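Local coordinates for protein carbon monoxide dehydrogenase (Thermococcus sp. AM4, PDB 6T7J) that catalyses the oxidation of carbon monoxide to carbon dioxide at an iron-sulfur cluster that normally carries nickel, here absent, with electrons probably leaving through further iron-sulfur clusters, at residues A[33-38]-A[323-327]; A[568-572]-A[600-604]; A[250-256]-A[315-319]; A[442-446]-A[617-622]; A[458-462]-A[481-485]. One frame throughout, in Å; residues are numbered along the deposited sequence.

Interaction 1: residues A[33-38]-A[323-327]; sequences KTAWHR and LMQEL
The buried carboxylate of Glu-326 is split between two jobs at the start of another helix, one oxygen binding the backbone N-H of Ala-35 and the other Arg-38. OE1 uses its syn lone pair to accept from Ala-35 N (2.9 Å), in the first turn of helix 35-42. OE2 takes Arg-38 NH2 at 2.7 Å in a fairly straight salt bridge (158°), with a weak second bond from NH1. Glu-326 OE2 lies at the guanidinium edge, in its plane, yet the planes of carboxylate and guanidinium are 56° apart and NH2 reaches OE2 from above the carboxylate plane. An extended Glu-326 chain and an Arg-38 chain bent at chi3 (-64°) bring the charges together from opposite directions. Thr-34 and His-37 complete the helix start: Trp-36 N donates to Thr-34 OG1 (3.2 Å), and Thr-34 N to His-37 ND1 at 3.0 Å. Beside this polar half lies an apolar one. Trp-36 CH2 has Leu-327 CD1 at its ring edge, 3.8 Å away, while Trp-36 CZ2 packs on Leu-323 CB at 4.0 Å. Ala-35 CB touches Leu-323 CD2, also at 3.8 Å. Arg-38 NH2 has a further partner, Val-76 O of the second subunit, a residue that lines that subunit's pocket for the iron/sulfur cluster SF4. The arrangement is a capping box at a helix N-terminus, reinforced by a carboxylate from a second helix, at the dimer interface typical of nickel CO dehydrogenases.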
# COMPACT_ATOMS: atom_id res chain seq x y z
N LYS A 33 16.66 -8.71 26.12
CA LYS A 33 15.42 -9.28 25.61
C LYS A 33 15.59 -9.72 24.16
O LYS A 33 16.16 -8.99 23.34
CB LYS A 33 14.28 -8.28 25.72
CG LYS A 33 13.99 -7.79 27.13
CD LYS A 33 12.63 -7.11 27.20
CE LYS A 33 12.47 -6.31 28.49
NZ LYS A 33 11.09 -5.81 28.67
N THR A 34 15.11 -10.91 23.85
CA THR A 34 15.04 -11.41 22.48
C THR A 34 13.59 -11.36 22.00
O THR A 34 12.69 -10.92 22.72
CB THR A 34 15.60 -12.83 22.38
OG1 THR A 34 14.62 -13.77 22.82
CG2 THR A 34 16.86 -12.96 23.23
N ALA A 35 13.37 -11.81 20.76
CA ALA A 35 12.02 -11.83 20.21
C ALA A 35 11.09 -12.73 21.02
O ALA A 35 9.89 -12.45 21.11
CB ALA A 35 12.06 -12.27 18.75
N TRP A 36 11.63 -13.79 21.61
CA TRP A 36 10.79 -14.70 22.40
C TRP A 36 10.29 -14.02 23.67
O TRP A 36 9.11 -14.14 24.02
CB TRP A 36 11.58 -15.96 22.74
CG TRP A 36 11.88 -16.84 21.56
CD1 TRP A 36 11.06 -17.77 21.00
CD2 TRP A 36 13.10 -16.89 20.80
NE1 TRP A 36 11.68 -18.39 19.94
CE2 TRP A 36 12.94 -17.86 19.80
CE3 TRP A 36 14.32 -16.19 20.88
CZ2 TRP A 36 13.94 -18.16 18.88
CZ3 TRP A 36 15.31 -16.49 19.96
CH2 TRP A 36 15.12 -17.47 18.98
N HIS A 37 11.16 -13.29 24.38
CA HIS A 37 10.75 -12.60 25.59
C HIS A 37 9.67 -11.57 25.29
O HIS A 37 8.69 -11.44 26.04
CB HIS A 37 11.95 -11.92 26.25
CG HIS A 37 13.08 -12.86 26.56
ND1 HIS A 37 14.15 -13.05 25.72
CD2 HIS A 37 13.29 -13.67 27.63
CE1 HIS A 37 14.98 -13.93 26.25
NE2 HIS A 37 14.48 -14.33 27.41
N ARG A 38 9.82 -10.82 24.20
CA ARG A 38 8.83 -9.80 23.87
C ARG A 38 7.53 -10.42 23.37
O ARG A 38 6.45 -9.89 23.64
CB ARG A 38 9.41 -8.83 22.84
CG ARG A 38 10.62 -8.05 23.38
CD ARG A 38 11.08 -6.98 22.41
NE ARG A 38 11.57 -7.55 21.16
CZ ARG A 38 12.84 -7.88 20.94
NH1 ARG A 38 13.75 -7.70 21.89
NH2 ARG A 38 13.20 -8.40 19.78
N LEU A 323 15.01 -15.50 13.30
CA LEU A 323 14.95 -15.39 14.75
C LEU A 323 16.32 -15.52 15.42
O LEU A 323 16.43 -15.39 16.64
CB LEU A 323 14.00 -16.44 15.32
CG LEU A 323 12.53 -16.07 15.19
CD1 LEU A 323 11.65 -17.20 15.69
CD2 LEU A 323 12.24 -14.79 15.95
N MET A 324 17.37 -15.77 14.63
CA MET A 324 18.71 -15.90 15.18
C MET A 324 19.53 -14.62 15.08
O MET A 324 20.61 -14.56 15.68
CB MET A 324 19.45 -17.05 14.49
CG MET A 324 18.78 -18.40 14.69
SD MET A 324 19.52 -19.73 13.72
CE MET A 324 21.05 -20.00 14.62
N GLN A 325 19.05 -13.60 14.35
CA GLN A 325 19.85 -12.39 14.17
C GLN A 325 20.27 -11.79 15.51
O GLN A 325 21.46 -11.59 15.76
CB GLN A 325 19.09 -11.37 13.31
CG GLN A 325 17.69 -11.00 13.79
CD GLN A 325 16.97 -10.11 12.80
OE1 GLN A 325 17.26 -8.91 12.70
NE2 GLN A 325 16.02 -10.67 12.07
N GLU A 326 19.30 -11.54 16.40
CA GLU A 326 19.61 -11.11 17.75
C GLU A 326 20.66 -12.00 18.39
O GLU A 326 21.68 -11.51 18.90
CB GLU A 326 18.34 -11.11 18.61
CG GLU A 326 17.55 -9.83 18.60
CD GLU A 326 16.20 -10.01 19.26
OE1 GLU A 326 15.60 -11.08 19.07
OE2 GLU A 326 15.76 -9.08 19.97
N LEU A 327 20.44 -13.32 18.34
CA LEU A 327 21.35 -14.25 19.00
C LEU A 327 22.77 -14.10 18.48
O LEU A 327 23.73 -14.29 19.24
CB LEU A 327 20.85 -15.68 18.81
CG LEU A 327 19.45 -15.95 19.36
CD1 LEU A 327 18.94 -17.30 18.91
CD2 LEU A 327 19.45 -15.84 20.88

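Interaction 2: residues A[568-572]-A[600-604]; sequences VASGV and IGGKF
Val-568 packs against Ile-600 and Phe-604 where helix 558-569 ends in a Schellman motif and the loop after helix 597-600 enters strand 604-606, the edge strand of a Rossmann-like parallel sheet. Backbone contacts come first. Gly-571, with positive phi (100°), leaves the helix while its N bonds back to Val-568 O at 2.7 Å. The chain then passes so near the loop that the CA atoms of Gly-571 and Gly-602 lie 4.1 Å apart, an approach that suits two residues without side chains. Gly-601 also has positive phi and turns the chain out of its own short helix. No hydrogen bond joins the two segments. Two of their carbonyls are met from outside instead: Arg-179 donates to Ile-600 O and Trp-183 to Ala-569 O, which ties both helix ends to helix 177-186. Lys-603 directs its CB away from the contact and forms a salt bridge with Glu-597. The rest is van der Waals packing by aliphatic side chains. Ile-600 has CG1 between its backbone N and carbonyl carbon (chi1 43°), and from there CD1 reaches Val-568 CG1 at 3.6 Å, the two side chains crossing at a slant. Val-568 CG1 also rests on the loop backbone, 3.7 Å from Lys-603 N. The other branch does something different: it stands over the middle of one face of Phe-604 in a CH-pi contact, with Val-568 CG2 3.5 Å from the centroid of the Phe-604 ring and only 7° off the ring normal.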
# COMPACT_ATOMS: atom_id res chain seq x y z
N VAL A 568 -0.22 -20.39 -4.86
CA VAL A 568 -1.59 -20.83 -5.10
C VAL A 568 -2.03 -20.45 -6.52
O VAL A 568 -2.48 -21.30 -7.29
CB VAL A 568 -2.54 -20.24 -4.04
CG1 VAL A 568 -3.99 -20.48 -4.44
CG2 VAL A 568 -2.26 -20.86 -2.68
N ALA A 569 -1.86 -19.18 -6.88
CA ALA A 569 -2.29 -18.70 -8.18
C ALA A 569 -1.55 -19.38 -9.32
O ALA A 569 -2.09 -19.48 -10.43
CB ALA A 569 -2.11 -17.18 -8.26
N SER A 570 -0.32 -19.83 -9.08
CA SER A 570 0.41 -20.61 -10.07
C SER A 570 -0.08 -22.05 -10.14
O SER A 570 0.40 -22.82 -10.98
CB SER A 570 1.90 -20.59 -9.76
OG SER A 570 2.37 -19.26 -9.62
N GLY A 571 -1.02 -22.44 -9.27
CA GLY A 571 -1.64 -23.74 -9.35
C GLY A 571 -1.11 -24.80 -8.41
O GLY A 571 -1.49 -25.97 -8.56
N VAL A 572 -0.26 -24.45 -7.45
CA VAL A 572 0.31 -25.43 -6.53
C VAL A 572 -0.44 -25.39 -5.21
O VAL A 572 -0.69 -24.31 -4.66
CB VAL A 572 1.82 -25.21 -6.32
CG1 VAL A 572 2.14 -23.77 -6.05
CG2 VAL A 572 2.33 -26.05 -5.17
N ILE A 600 -8.17 -21.18 -10.24
CA ILE A 600 -6.79 -21.10 -10.71
C ILE A 600 -6.07 -22.44 -10.60
O ILE A 600 -4.99 -22.62 -11.17
CB ILE A 600 -6.03 -20.00 -9.95
CG1 ILE A 600 -6.36 -20.05 -8.46
CG2 ILE A 600 -6.40 -18.63 -10.50
CD1 ILE A 600 -5.49 -20.97 -7.67
N GLY A 601 -6.64 -23.39 -9.85
CA GLY A 601 -6.10 -24.73 -9.78
C GLY A 601 -5.27 -25.06 -8.56
O GLY A 601 -4.81 -26.19 -8.44
N GLY A 602 -5.06 -24.09 -7.66
CA GLY A 602 -4.40 -24.34 -6.40
C GLY A 602 -5.26 -23.85 -5.25
O GLY A 602 -6.35 -23.32 -5.45
N LYS A 603 -4.74 -24.03 -4.04
CA LYS A 603 -5.48 -23.61 -2.85
C LYS A 603 -4.56 -23.63 -1.64
O LYS A 603 -3.47 -24.20 -1.67
CB LYS A 603 -6.70 -24.51 -2.60
CG LYS A 603 -6.38 -25.94 -2.22
CD LYS A 603 -7.66 -26.75 -2.09
CE LYS A 603 -7.38 -28.23 -1.87
NZ LYS A 603 -8.64 -29.03 -1.93
N PHE A 604 -5.02 -22.98 -0.58
CA PHE A 604 -4.32 -22.95 0.70
C PHE A 604 -4.79 -24.09 1.59
O PHE A 604 -5.89 -24.63 1.44
CB PHE A 604 -4.54 -21.61 1.40
CG PHE A 604 -3.66 -20.51 0.90
CD1 PHE A 604 -2.30 -20.52 1.13
CD2 PHE A 604 -4.20 -19.45 0.18
CE1 PHE A 604 -1.49 -19.50 0.67
CE2 PHE A 604 -3.40 -18.43 -0.28
CZ PHE A 604 -2.04 -18.45 -0.04

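Interaction 3: residues A[250-256]-A[315-319]; sequences AEANLGV and GVPIA
Val-256 leans across Pro-317 and Ala-319 and uses a different branch for each. CG1, anti to its own carbonyl carbon (chi1 -60°), approaches Pro-317 CB at a slant, 3.7 Å away; CG2 lies beside Ala-319, 3.9 Å from its CA. Leu-254 meets the same alanine from another direction, with Leu-254 CD2 3.8 Å from Ala-319 CB, so that this small methyl is shared by two branched side chains of the 3-10 turn 254-256. Leu-254 also presses on the alanine's backbone, its CG 3.3 Å from Ala-319 O. Ile-318 faces elsewhere: its CG2 touches Ala-252 CB at 3.9 Å, while the other branch extends toward Ile-484 on helix 480-489. The backbones of 250-253 and 315-319 run side by side in the same direction, but loosely. Ile-318 N donates to Glu-251 O at 3.1 Å, with the N-H bent to 151° at the hydrogen, and Ala-252 CA makes a CA-H...O contact with Ile-318 O. Farther back the backbones are bridged by a water, which accepts from Glu-251 N and donates to Gly-315 O. Strand 248-252 has its regular partner in strand 411-415, and strand 318-320 pairs with 297-303 at the edge of a six-stranded parallel sheet. With a loose backbone pairing, a water bridge and several aliphatic contacts, the union of these two sheets rests more on apolar fit than on regular strand pairing.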
# COMPACT_ATOMS: atom_id res chain seq x y z
N ALA A 250 29.48 -25.30 1.69
CA ALA A 250 29.82 -24.27 2.67
C ALA A 250 29.33 -24.72 4.04
O ALA A 250 28.85 -25.85 4.21
CB ALA A 250 29.24 -22.91 2.26
N GLU A 251 29.46 -23.83 5.02
CA GLU A 251 29.13 -24.13 6.41
C GLU A 251 27.91 -23.34 6.86
O GLU A 251 27.59 -22.28 6.30
CB GLU A 251 30.32 -23.83 7.32
CG GLU A 251 31.60 -24.53 6.91
CD GLU A 251 31.87 -25.78 7.74
OE1 GLU A 251 30.94 -26.60 7.89
OE2 GLU A 251 33.00 -25.93 8.24
N ALA A 252 27.25 -23.86 7.88
CA ALA A 252 26.00 -23.32 8.38
C ALA A 252 25.98 -23.38 9.90
O ALA A 252 26.71 -24.16 10.52
CB ALA A 252 24.78 -24.07 7.81
N ASN A 253 25.11 -22.54 10.47
CA ASN A 253 24.90 -22.32 11.90
C ASN A 253 25.97 -21.41 12.50
O ASN A 253 26.95 -21.08 11.83
CB ASN A 253 24.83 -23.64 12.68
CG ASN A 253 23.95 -23.54 13.91
OD1 ASN A 253 23.64 -22.44 14.37
ND2 ASN A 253 23.54 -24.68 14.45
N LEU A 254 25.76 -21.00 13.75
CA LEU A 254 26.57 -19.95 14.36
C LEU A 254 27.99 -20.38 14.68
O LEU A 254 28.78 -19.54 15.14
CB LEU A 254 25.87 -19.45 15.63
CG LEU A 254 24.67 -18.54 15.36
CD1 LEU A 254 23.92 -18.24 16.64
CD2 LEU A 254 25.12 -17.26 14.68
N GLY A 255 28.35 -21.64 14.45
CA GLY A 255 29.73 -22.06 14.62
C GLY A 255 30.68 -21.50 13.58
O GLY A 255 31.89 -21.72 13.70
N VAL A 256 30.16 -20.79 12.58
CA VAL A 256 31.01 -20.19 11.55
C VAL A 256 31.64 -18.88 12.00
O VAL A 256 32.51 -18.35 11.29
CB VAL A 256 30.20 -19.97 10.26
CG1 VAL A 256 29.66 -21.29 9.75
CG2 VAL A 256 29.06 -18.99 10.51
N GLY A 315 29.87 -19.05 -1.69
CA GLY A 315 30.20 -20.00 -0.65
C GLY A 315 30.39 -19.37 0.71
O GLY A 315 31.01 -19.99 1.59
N VAL A 316 29.89 -18.16 0.91
CA VAL A 316 30.00 -17.50 2.22
C VAL A 316 29.23 -18.31 3.25
O VAL A 316 28.07 -18.69 3.00
CB VAL A 316 29.47 -16.06 2.14
CG1 VAL A 316 29.50 -15.41 3.52
CG2 VAL A 316 30.28 -15.25 1.14
N PRO A 317 29.81 -18.62 4.41
CA PRO A 317 29.07 -19.38 5.43
C PRO A 317 27.88 -18.58 5.94
O PRO A 317 27.95 -17.37 6.12
CB PRO A 317 30.11 -19.62 6.53
CG PRO A 317 31.12 -18.53 6.34
CD PRO A 317 31.18 -18.29 4.86
N ILE A 318 26.77 -19.28 6.16
CA ILE A 318 25.54 -18.66 6.65
C ILE A 318 25.44 -18.95 8.15
O ILE A 318 25.59 -20.10 8.58
CB ILE A 318 24.31 -19.15 5.86
CG1 ILE A 318 23.12 -18.22 6.10
CG2 ILE A 318 23.96 -20.61 6.15
CD1 ILE A 318 22.36 -17.89 4.83
N ALA A 319 25.21 -17.91 8.94
CA ALA A 319 25.29 -18.02 10.39
C ALA A 319 23.96 -18.38 11.04
O ALA A 319 23.96 -18.97 12.13
CB ALA A 319 25.81 -16.71 10.99
O HOH W 1 31.58 -21.50 4.21

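Interaction 4: residues A[442-446]-A[617-622]; sequences IKGIV and IYNVIL
The ammonium of Lys-443, whose methylenes lie against Tyr-618, is gripped by two oxygens: NZ donates to Gly-440 O and to Leu-632 O, on the last residue of the chain. This fixes the side chain at its far end, and a bend at chi2 (52°) lets CG touch the helix before the chain turns away toward those oxygens. There Lys-443 CG comes 3.6 Å from Tyr-618 CE1, the two side chains slanting past each other. Leu-622, one turn on, props the ring from a face: its CG stands 3.9 Å above the Tyr-618 plane, toward the rim. The carbonyl end of Lys-443 is also engaged, since its O accepts from Arg-625 of the same helix while Ile-621 CG2 rests 3.4 Å from that Lys-443 O. The following Gly-444 brings bare backbone to the helix, its CA 4.1 Å from Ile-621 CG2. Deeper in the contact everything is apolar. Val-446 CG2, anti to its carbonyl carbon, fits between residues one helical turn apart, 3.7 Å from both Ile-617 CG2 and Ile-621 CD1. Val-474 from the adjacent strand touches Val-446 and Ile-621, and Leu-469 from helix 460-471 touches Val-446 and Ile-617. No hydrogen bond links the two segments. Strand 444-446 and helix 617-622 approach to 9.5 Å between axes, their directions 140° apart. A C-terminal helix running obliquely antiparallel to a central strand, with branched aliphatic residues between them, is characteristic of the layered alpha/beta architecture of a Rossmann-like domain.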
# COMPACT_ATOMS: atom_id res chain seq x y z
N ILE A 442 10.55 -41.11 -7.60
CA ILE A 442 10.30 -39.89 -6.85
C ILE A 442 8.80 -39.63 -6.89
O ILE A 442 8.21 -39.52 -7.98
CB ILE A 442 11.09 -38.69 -7.42
CG1 ILE A 442 12.59 -38.91 -7.20
CG2 ILE A 442 10.64 -37.39 -6.76
CD1 ILE A 442 13.45 -37.73 -7.62
N LYS A 443 8.17 -39.56 -5.71
CA LYS A 443 6.73 -39.36 -5.66
C LYS A 443 6.35 -37.98 -6.17
O LYS A 443 5.37 -37.83 -6.91
CB LYS A 443 6.22 -39.57 -4.23
CG LYS A 443 5.53 -40.90 -4.01
CD LYS A 443 6.39 -42.06 -4.48
CE LYS A 443 5.62 -43.36 -4.44
NZ LYS A 443 6.34 -44.45 -5.16
N GLY A 444 7.10 -36.96 -5.77
CA GLY A 444 6.83 -35.61 -6.22
C GLY A 444 7.91 -34.67 -5.75
O GLY A 444 8.94 -35.09 -5.23
N ILE A 445 7.66 -33.38 -5.95
CA ILE A 445 8.56 -32.32 -5.52
C ILE A 445 7.77 -31.36 -4.65
O ILE A 445 6.61 -31.06 -4.93
CB ILE A 445 9.19 -31.58 -6.72
CG1 ILE A 445 9.80 -32.58 -7.70
CG2 ILE A 445 10.23 -30.58 -6.25
CD1 ILE A 445 10.01 -32.01 -9.08
N VAL A 446 8.40 -30.88 -3.57
CA VAL A 446 7.76 -29.91 -2.69
C VAL A 446 8.74 -28.78 -2.42
O VAL A 446 9.89 -29.01 -2.03
CB VAL A 446 7.30 -30.55 -1.37
CG1 VAL A 446 6.83 -29.47 -0.40
CG2 VAL A 446 6.17 -31.53 -1.63
N ILE A 617 0.20 -33.26 2.47
CA ILE A 617 0.93 -32.95 1.25
C ILE A 617 1.21 -34.22 0.46
O ILE A 617 1.05 -34.26 -0.76
CB ILE A 617 2.22 -32.18 1.58
CG1 ILE A 617 1.91 -30.72 1.91
CG2 ILE A 617 3.23 -32.29 0.45
CD1 ILE A 617 2.92 -30.06 2.82
N TYR A 618 1.61 -35.28 1.16
CA TYR A 618 1.87 -36.55 0.49
C TYR A 618 0.60 -37.12 -0.13
O TYR A 618 0.64 -37.68 -1.23
CB TYR A 618 2.49 -37.54 1.47
CG TYR A 618 2.90 -38.84 0.82
CD1 TYR A 618 3.95 -38.88 -0.09
CD2 TYR A 618 2.24 -40.03 1.11
CE1 TYR A 618 4.33 -40.06 -0.69
CE2 TYR A 618 2.62 -41.21 0.52
CZ TYR A 618 3.66 -41.22 -0.38
OH TYR A 618 4.04 -42.41 -0.98
N ASN A 619 -0.53 -36.99 0.56
CA ASN A 619 -1.79 -37.49 0.01
C ASN A 619 -2.21 -36.69 -1.22
O ASN A 619 -2.72 -37.26 -2.19
CB ASN A 619 -2.88 -37.46 1.07
CG ASN A 619 -2.80 -38.64 2.02
OD1 ASN A 619 -2.23 -39.68 1.68
ND2 ASN A 619 -3.37 -38.49 3.21
N VAL A 620 -1.99 -35.37 -1.20
CA VAL A 620 -2.29 -34.56 -2.37
C VAL A 620 -1.39 -34.95 -3.54
O VAL A 620 -1.84 -35.02 -4.70
CB VAL A 620 -2.16 -33.06 -2.02
CG1 VAL A 620 -1.87 -32.23 -3.27
CG2 VAL A 620 -3.42 -32.56 -1.33
N ILE A 621 -0.12 -35.24 -3.25
CA ILE A 621 0.79 -35.69 -4.30
C ILE A 621 0.33 -37.02 -4.88
O ILE A 621 0.35 -37.23 -6.10
CB ILE A 621 2.23 -35.77 -3.76
CG1 ILE A 621 2.78 -34.37 -3.50
CG2 ILE A 621 3.13 -36.53 -4.72
CD1 ILE A 621 4.14 -34.36 -2.82
N LEU A 622 -0.09 -37.95 -4.01
CA LEU A 622 -0.60 -39.23 -4.49
C LEU A 622 -1.85 -39.05 -5.33
O LEU A 622 -2.07 -39.77 -6.32
CB LEU A 622 -0.87 -40.17 -3.31
CG LEU A 622 0.35 -40.75 -2.60
CD1 LEU A 622 -0.08 -41.87 -1.65
CD2 LEU A 622 1.38 -41.26 -3.60

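Interaction 5: residues A[458-462]-A[481-485]; sequences HNYSH and CWSIA. With MSK (Broken Fe4S4 cluster), chain F.
His-462 and Trp-482 form the tight part of this contact. The imidazole lies over the tryptophan backbone, with Trp-482 CA 3.8 Å from the centroid of the His-462 ring and 8° off its normal, a CH-pi contact. The indole, with CG anti to its backbone N (chi1 171°), swings alongside and brings its edge to the imidazole: Trp-482 CD1 is 3.2 Å from His-462 ND1, the ring planes being 74° apart. Trp-482 NE1 adds only a weak bond to His-462 O, at 3.4 Å. Asn-459 lays its amide against a methyl, its OD1 3.4 Å from Ala-485 CB, and that oxygen is bonded by Asn-452. The fit slackens toward Cys-481, whose carbonyl O stays 4.4 Å from both His-462 CD2 and Asn-459 OD1. Although marginal here, Cys-481 matters elsewhere: its SG binds the iron FE2 of the broken cluster at 2.4 Å. His-462 NE2 meanwhile bonds to the carbonyl of Cys-451, another residue of the cluster pocket. Two packed helices, one of which supplies a cluster-binding cysteine, make this part of the cluster C site of nickel CO dehydrogenases.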
# COMPACT_ATOMS: atom_id res chain seq x y z
N HIS A 458 11.16 -23.08 16.93
CA HIS A 458 12.07 -22.48 15.97
C HIS A 458 12.71 -23.54 15.07
O HIS A 458 13.41 -24.44 15.56
CB HIS A 458 13.14 -21.68 16.70
CG HIS A 458 14.16 -21.07 15.78
ND1 HIS A 458 15.51 -21.34 15.89
CD2 HIS A 458 14.03 -20.22 14.74
CE1 HIS A 458 16.16 -20.67 14.96
NE2 HIS A 458 15.29 -19.98 14.25
N ASN A 459 12.44 -23.44 13.77
CA ASN A 459 12.99 -24.31 12.73
C ASN A 459 12.50 -25.75 12.86
O ASN A 459 12.88 -26.60 12.05
CB ASN A 459 14.52 -24.27 12.73
CG ASN A 459 15.07 -22.98 12.16
OD1 ASN A 459 14.40 -22.28 11.40
ND2 ASN A 459 16.30 -22.66 12.53
N TYR A 460 11.66 -26.05 13.86
CA TYR A 460 11.21 -27.42 14.04
C TYR A 460 10.33 -27.87 12.88
O TYR A 460 10.49 -28.99 12.37
CB TYR A 460 10.46 -27.58 15.36
CG TYR A 460 9.98 -29.00 15.60
CD1 TYR A 460 10.86 -29.99 16.01
CD2 TYR A 460 8.65 -29.35 15.39
CE1 TYR A 460 10.42 -31.29 16.22
CE2 TYR A 460 8.21 -30.64 15.59
CZ TYR A 460 9.10 -31.61 16.01
OH TYR A 460 8.67 -32.89 16.22
N SER A 461 9.38 -27.03 12.45
CA SER A 461 8.48 -27.45 11.39
C SER A 461 9.21 -27.55 10.05
O SER A 461 8.97 -28.49 9.29
CB SER A 461 7.29 -26.49 11.29
OG SER A 461 6.36 -26.75 12.33
N HIS A 462 10.12 -26.62 9.77
CA HIS A 462 10.94 -26.71 8.56
C HIS A 462 11.59 -28.09 8.44
O HIS A 462 11.34 -28.83 7.48
CB HIS A 462 12.03 -25.63 8.58
CG HIS A 462 11.52 -24.23 8.37
ND1 HIS A 462 10.65 -23.91 7.35
CD2 HIS A 462 11.76 -23.08 9.04
CE1 HIS A 462 10.38 -22.61 7.40
NE2 HIS A 462 11.04 -22.09 8.42
N CYS A 481 14.73 -18.85 4.83
CA CYS A 481 15.10 -19.33 6.15
C CYS A 481 14.78 -20.81 6.32
O CYS A 481 15.40 -21.46 7.16
CB CYS A 481 14.42 -18.49 7.23
SG CYS A 481 15.03 -16.77 7.32
N TRP A 482 13.86 -21.37 5.53
CA TRP A 482 13.77 -22.83 5.49
C TRP A 482 15.08 -23.43 5.03
O TRP A 482 15.53 -24.45 5.57
CB TRP A 482 12.65 -23.33 4.56
CG TRP A 482 12.77 -24.84 4.41
CD1 TRP A 482 12.23 -25.78 5.24
CD2 TRP A 482 13.53 -25.56 3.43
NE1 TRP A 482 12.57 -27.04 4.81
CE2 TRP A 482 13.38 -26.94 3.71
CE3 TRP A 482 14.32 -25.19 2.34
CZ2 TRP A 482 13.98 -27.93 2.94
CZ3 TRP A 482 14.92 -26.17 1.58
CH2 TRP A 482 14.74 -27.53 1.88
N SER A 483 15.69 -22.85 3.99
CA SER A 483 16.95 -23.41 3.51
C SER A 483 18.06 -23.22 4.53
O SER A 483 18.89 -24.11 4.70
CB SER A 483 17.32 -22.79 2.16
OG SER A 483 16.28 -22.99 1.23
N ILE A 484 18.05 -22.09 5.24
CA ILE A 484 19.03 -21.93 6.32
C ILE A 484 18.83 -22.99 7.39
O ILE A 484 19.80 -23.57 7.90
CB ILE A 484 18.97 -20.50 6.90
CG1 ILE A 484 19.21 -19.47 5.80
CG2 ILE A 484 20.01 -20.34 8.00
CD1 ILE A 484 19.05 -18.04 6.26
N ALA A 485 17.57 -23.28 7.74
CA ALA A 485 17.28 -24.29 8.75
C ALA A 485 17.72 -25.68 8.28
O ALA A 485 18.35 -26.43 9.04
CB ALA A 485 15.79 -24.29 9.07
S1 MSK F . 14.49 -13.26 5.25
S3 MSK F . 11.09 -13.07 4.58
S4 MSK F . 12.13 -14.02 7.71
S5 MSK F . 12.70 -15.86 4.84
FE1 MSK F . 14.07 -13.07 3.04
FE2 MSK F . 13.66 -15.03 6.52
FE3 MSK F . 10.98 -14.77 6.01
FE4 MSK F . 12.54 -12.56 6.18

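In the fold
Interaction 3 is nested in the chain loop closed by interaction 1, and interactions 5 and 2 lie in the loop closed by interaction 4. Interactions 1, 3 and 5 touch one another near the cluster: Met-324 packs on Asn-253 and His-458, and Ile-318 on Ile-484. Centres are about 16 Å apart for interactions 1 and 5 and about 15 Å for 3 and 5. Interactions 2 and 4, also about 15 Å apart, belong to the second six-stranded parallel sheet, of which strand 444-448 precedes helix 460-471 of interaction 5. Interaction 5, which touches interaction 3 beside the other sheet, is consistent with a cluster held between two Rossmann-like domains; interactions 1 and 2 lie on opposite sides of the chain's centre.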